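Local coordinates for penicillin-binding protein 2B (Streptococcus pneumoniae, PDB 2WAD), which is a penicillin-binding transpeptidase thought to form the peptide cross-links between adjacent glycan strands of peptidoglycan as part of the elongasome, at residues R280-I285 with N298-S303; I645-V650 with A664-I669. One frame throughout, in Å; residues are numbered along the deposited sequence.

Interaction 1. Residues R280-I285 with N298-S303. Unlike the reference sequence in segment 280-285: Pro281 (reference Ser). Unlike the reference sequence in segment 298-303: Asn298 (reference Thr).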
# COMPACT_ATOMS: atom_id res chain seq x y z
N ARG A 280 24.17 -10.02 2.77
CA ARG A 280 25.34 -9.39 3.37
C ARG A 280 26.65 -10.16 3.23
O ARG A 280 26.65 -11.39 3.32
CB ARG A 280 25.07 -9.18 4.86
CG ARG A 280 23.70 -8.61 5.13
CD ARG A 280 23.63 -8.16 6.57
NE ARG A 280 22.34 -7.58 6.90
CZ ARG A 280 22.11 -6.84 7.98
NH1 ARG A 280 23.09 -6.59 8.84
NH2 ARG A 280 20.89 -6.35 8.18
N PRO A 281 27.78 -9.45 3.00
CA PRO A 281 29.04 -10.16 3.23
C PRO A 281 29.27 -10.44 4.72
O PRO A 281 28.93 -9.61 5.58
CB PRO A 281 30.11 -9.20 2.68
CG PRO A 281 29.40 -8.30 1.74
CD PRO A 281 27.98 -8.18 2.28
N VAL A 282 29.81 -11.61 5.03
CA VAL A 282 30.12 -12.02 6.39
C VAL A 282 31.57 -12.51 6.46
O VAL A 282 32.04 -13.25 5.59
CB VAL A 282 29.20 -13.16 6.88
CG1 VAL A 282 29.78 -13.84 8.12
CG2 VAL A 282 27.78 -12.67 7.17
N LYS A 283 32.29 -12.09 7.49
CA LYS A 283 33.70 -12.43 7.64
C LYS A 283 33.94 -12.90 9.07
O LYS A 283 33.16 -12.60 9.97
CB LYS A 283 34.58 -11.21 7.36
CG LYS A 283 34.52 -10.74 5.92
CD LYS A 283 35.63 -9.75 5.58
CE LYS A 283 35.97 -9.82 4.10
NZ LYS A 283 34.75 -10.04 3.26
N GLU A 284 35.02 -13.64 9.26
CA GLU A 284 35.50 -13.86 10.62
C GLU A 284 36.93 -13.34 10.75
O GLU A 284 37.79 -13.61 9.90
CB GLU A 284 35.32 -15.31 11.07
CG GLU A 284 33.86 -15.62 11.38
CD GLU A 284 33.61 -16.99 12.00
OE1 GLU A 284 34.58 -17.67 12.40
OE2 GLU A 284 32.41 -17.36 12.08
N ILE A 285 37.15 -12.52 11.77
CA ILE A 285 38.45 -11.93 12.03
C ILE A 285 39.13 -12.78 13.11
O ILE A 285 38.58 -13.02 14.19
CB ILE A 285 38.35 -10.44 12.44
CG1 ILE A 285 37.95 -9.58 11.24
CG2 ILE A 285 39.69 -9.91 12.93
CD1 ILE A 285 36.49 -9.55 10.98
N ASN A 298 36.82 -14.80 5.24
CA ASN A 298 35.44 -14.61 4.78
C ASN A 298 34.61 -15.89 4.88
O ASN A 298 35.14 -17.00 4.80
CB ASN A 298 35.42 -14.06 3.36
CG ASN A 298 36.17 -14.94 2.38
OD1 ASN A 298 35.98 -16.16 2.35
ND2 ASN A 298 37.05 -14.33 1.60
N ILE A 299 33.31 -15.73 5.07
CA ILE A 299 32.40 -16.86 5.21
C ILE A 299 31.31 -16.78 4.14
O ILE A 299 30.98 -17.78 3.49
CB ILE A 299 31.81 -16.93 6.64
CG1 ILE A 299 32.90 -17.34 7.63
CG2 ILE A 299 30.60 -17.85 6.70
CD1 ILE A 299 32.37 -17.74 8.99
N GLU A 300 30.76 -15.59 3.92
CA GLU A 300 29.83 -15.41 2.81
C GLU A 300 30.09 -14.09 2.10
O GLU A 300 30.25 -13.05 2.74
CB GLU A 300 28.38 -15.47 3.27
CG GLU A 300 27.93 -16.83 3.75
CD GLU A 300 26.87 -16.71 4.83
OE1 GLU A 300 26.14 -15.70 4.84
OE2 GLU A 300 26.78 -17.63 5.67
N GLU A 301 30.14 -14.15 0.78
CA GLU A 301 30.25 -12.94 -0.01
C GLU A 301 28.86 -12.38 -0.30
O GLU A 301 27.88 -13.12 -0.39
CB GLU A 301 31.06 -13.18 -1.28
CG GLU A 301 32.48 -13.61 -0.97
CD GLU A 301 33.26 -13.93 -2.22
OE1 GLU A 301 32.68 -13.73 -3.31
OE2 GLU A 301 34.43 -14.36 -2.11
N GLY A 302 28.79 -11.06 -0.39
CA GLY A 302 27.51 -10.39 -0.47
C GLY A 302 27.08 -10.21 -1.90
O GLY A 302 27.89 -10.34 -2.82
N SER A 303 25.80 -9.89 -2.06
CA SER A 303 25.21 -9.59 -3.35
C SER A 303 24.06 -8.58 -3.22
O SER A 303 23.38 -8.53 -2.18
CB SER A 303 24.68 -10.86 -4.01
OG SER A 303 23.83 -11.58 -3.13
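The carboxylate of Glu284 has the CD1 methyl of Ile299 over one face, offset from the centre toward OE2: Ile299 CD1 lies 3.1 Å from Glu284 OE2. The same methyl, Ile299 CD1, is 3.3 Å from Glu284 CD. This is a tight van der Waals contact, to which the aliphatic CG of Glu284 adds. Ile299 has CG1 anti to its carbonyl carbon and an extended chi2 (-167°), which carries CD1 along to Glu284, while Ile299 CB rests 4.0 Å from Val282 CG1.

The second flat group is the carbonyl of Val282. Its oxygen accepts two N-H groups, Ile299 N at 2.8 Å and Glu300 N at 3.1 Å, both arriving from the same face and tilted from the carbonyl plane. In return, Val282 N donates to Glu300 O at 2.7 Å, within the carbonyl plane of Glu300, in a nearly straight bond. Two residues, Ile299 and Glu300, thus face the single Val282, which defines a classic beta bulge; the backbone of Ile299 (phi/psi -122°/-44°) is where the chain turns a corner. The register shifts by one, and Lys283 pairs with Asn298 without hydrogen bonds on the face opposite Val282 and Glu300.

Beyond the bulge, Glu300 O also receives a CA-H...O contact from Pro281 CA, and the proline ring packs along the backbone of Gly302, Pro281 CG lying 3.5 Å from Gly302 N.

Segment 280-285 enters the middle strand, 282-287, of a three-stranded antiparallel sheet. One edge bonds to strand 51-55, through Lys283 with Val54 and Ile285 with Thr52; the other meets strand 293-298, where Glu284 bonds to Glu297. Arg280 forms a salt bridge through NH2 with Asp261, in the loop after helix 249-255.

Interaction 2. Residues I645-V650 with A664-I669. Unlike the reference sequence in segment 664-669: Ala664 (reference Ser).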
# COMPACT_ATOMS: atom_id res chain seq x y z
N ILE A 645 -10.25 -8.35 -17.99
CA ILE A 645 -10.16 -7.15 -17.16
C ILE A 645 -11.47 -6.95 -16.39
O ILE A 645 -12.57 -7.15 -16.92
CB ILE A 645 -9.82 -5.91 -18.02
CG1 ILE A 645 -9.73 -4.66 -17.16
CG2 ILE A 645 -10.87 -5.72 -19.12
CD1 ILE A 645 -9.09 -3.43 -17.81
N ALA A 646 -11.35 -6.53 -15.14
CA ALA A 646 -12.50 -6.14 -14.31
C ALA A 646 -12.15 -4.78 -13.77
O ALA A 646 -11.01 -4.58 -13.37
CB ALA A 646 -12.65 -7.12 -13.17
N VAL A 647 -13.10 -3.84 -13.75
CA VAL A 647 -12.78 -2.47 -13.36
C VAL A 647 -13.84 -1.89 -12.43
O VAL A 647 -15.02 -2.16 -12.62
CB VAL A 647 -12.60 -1.56 -14.61
CG1 VAL A 647 -13.91 -1.47 -15.40
CG2 VAL A 647 -12.14 -0.15 -14.18
N ALA A 648 -13.43 -1.08 -11.45
CA ALA A 648 -14.33 -0.33 -10.60
C ALA A 648 -14.03 1.15 -10.73
O ALA A 648 -12.88 1.58 -10.65
CB ALA A 648 -14.16 -0.69 -9.12
N VAL A 649 -15.10 1.92 -10.80
CA VAL A 649 -14.95 3.36 -10.93
C VAL A 649 -15.80 3.97 -9.85
O VAL A 649 -16.96 3.60 -9.70
CB VAL A 649 -15.39 3.89 -12.33
CG1 VAL A 649 -15.44 5.43 -12.29
CG2 VAL A 649 -14.43 3.37 -13.42
N VAL A 650 -15.20 4.86 -9.07
CA VAL A 650 -15.87 5.41 -7.90
C VAL A 650 -15.81 6.93 -8.05
O VAL A 650 -14.73 7.50 -8.09
CB VAL A 650 -15.18 4.96 -6.58
CG1 VAL A 650 -15.84 5.62 -5.38
CG2 VAL A 650 -15.23 3.40 -6.45
N ALA A 664 -19.17 5.32 -18.59
CA ALA A 664 -18.38 5.77 -19.75
C ALA A 664 -16.90 5.75 -19.39
O ALA A 664 -16.04 5.39 -20.20
CB ALA A 664 -18.81 7.18 -20.20
N ILE A 665 -16.58 6.13 -18.16
CA ILE A 665 -15.20 6.00 -17.69
C ILE A 665 -14.76 4.53 -17.68
O ILE A 665 -13.72 4.20 -18.25
CB ILE A 665 -14.98 6.64 -16.30
CG1 ILE A 665 -15.24 8.15 -16.38
CG2 ILE A 665 -13.55 6.38 -15.82
CD1 ILE A 665 -15.51 8.79 -15.02
N ALA A 666 -15.59 3.66 -17.10
CA ALA A 666 -15.33 2.21 -17.08
C ALA A 666 -15.09 1.65 -18.49
O ALA A 666 -14.15 0.90 -18.74
CB ALA A 666 -16.52 1.47 -16.39
N ARG A 667 -15.96 2.01 -19.42
CA ARG A 667 -15.83 1.58 -20.81
C ARG A 667 -14.53 2.07 -21.41
O ARG A 667 -13.83 1.33 -22.11
CB ARG A 667 -17.00 2.22 -21.57
CG ARG A 667 -16.96 2.02 -23.09
CD ARG A 667 -17.94 2.99 -23.73
NE ARG A 667 -17.40 4.35 -23.66
CZ ARG A 667 -18.15 5.44 -23.62
NH1 ARG A 667 -19.47 5.31 -23.59
NH2 ARG A 667 -17.58 6.64 -23.58
N ASP A 668 -14.21 3.34 -21.19
CA ASP A 668 -13.05 3.91 -21.85
C ASP A 668 -11.77 3.33 -21.25
O ASP A 668 -10.75 3.28 -21.95
CB ASP A 668 -13.00 5.43 -21.69
CG ASP A 668 -14.01 6.15 -22.57
OD1 ASP A 668 -14.12 7.38 -22.40
OD2 ASP A 668 -14.72 5.52 -23.38
N ILE A 669 -11.79 2.96 -19.97
CA ILE A 669 -10.65 2.24 -19.40
C ILE A 669 -10.53 0.86 -20.03
O ILE A 669 -9.42 0.40 -20.31
CB ILE A 669 -10.70 2.11 -17.86
CG1 ILE A 669 -10.50 3.47 -17.19
CG2 ILE A 669 -9.61 1.13 -17.36
CD1 ILE A 669 -10.96 3.53 -15.72
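Val649 presses its CG2 methyl onto the helix, 3.9 Å from CG2 of Ile665 and 4.1 Å from CB of Ala666. That methyl stands anti to the carbonyl carbon of Val649 (chi1 of CG1 170°) and also approaches the backbone N of Ala666. Two residues earlier in the strand, Val647 sets CG1 against CB of Ala666 at 4.1 Å and turns CG2 to the CD1 end of Ile669 at 4.2 Å. CD1 of Ile669 also reaches CG2 of Val649, so it bridges the two valines.

The axes of strand 645-650 and helix 664-669 approach to 8.3 Å at 145°, 35° short of antiparallel. Outside this layer, helix 314-334 backs Ile665 and Ile669 through Tyr327 and Leu323, while on the reverse of the strand Ala646 and Ala648 meet helix 525-536. Farther from the strand, Arg667 grips OD2 of Asp668 side-on with NE and NH2; Arg667 NH1 bonds to Ala603 O and Asp668 OD1 to the hydroxyl of Tyr327.

All five touching residues are buried and no hydrogen bond crosses between the segments: the helix is held on this transpeptidase-domain sheet by hydrophobic contact, with the charged pair Arg667-Asp668 set away from the strand.

In the fold
From the N terminus, the chain first supplies strand 51-55 and only much later returns to it with strand 282-287. Interaction 1 then closes a short loop of 12 residues, a hairpin whose turn contains the zinc ligands Asp288, His290 and Asp292, at the surface of the dimerisation-domain region. The chain next passes into the transpeptidase domain, with its inferred acyl-ester serine, Ser386. Near the C terminus interaction 2 closes a loop with 13 residues between its segments, the last three already in helix 661-676. The two loops run in series, neither nesting nor crossing. The centres of interactions 1 and 2 are about 51 Å apart, on opposite sides of the chain's centre.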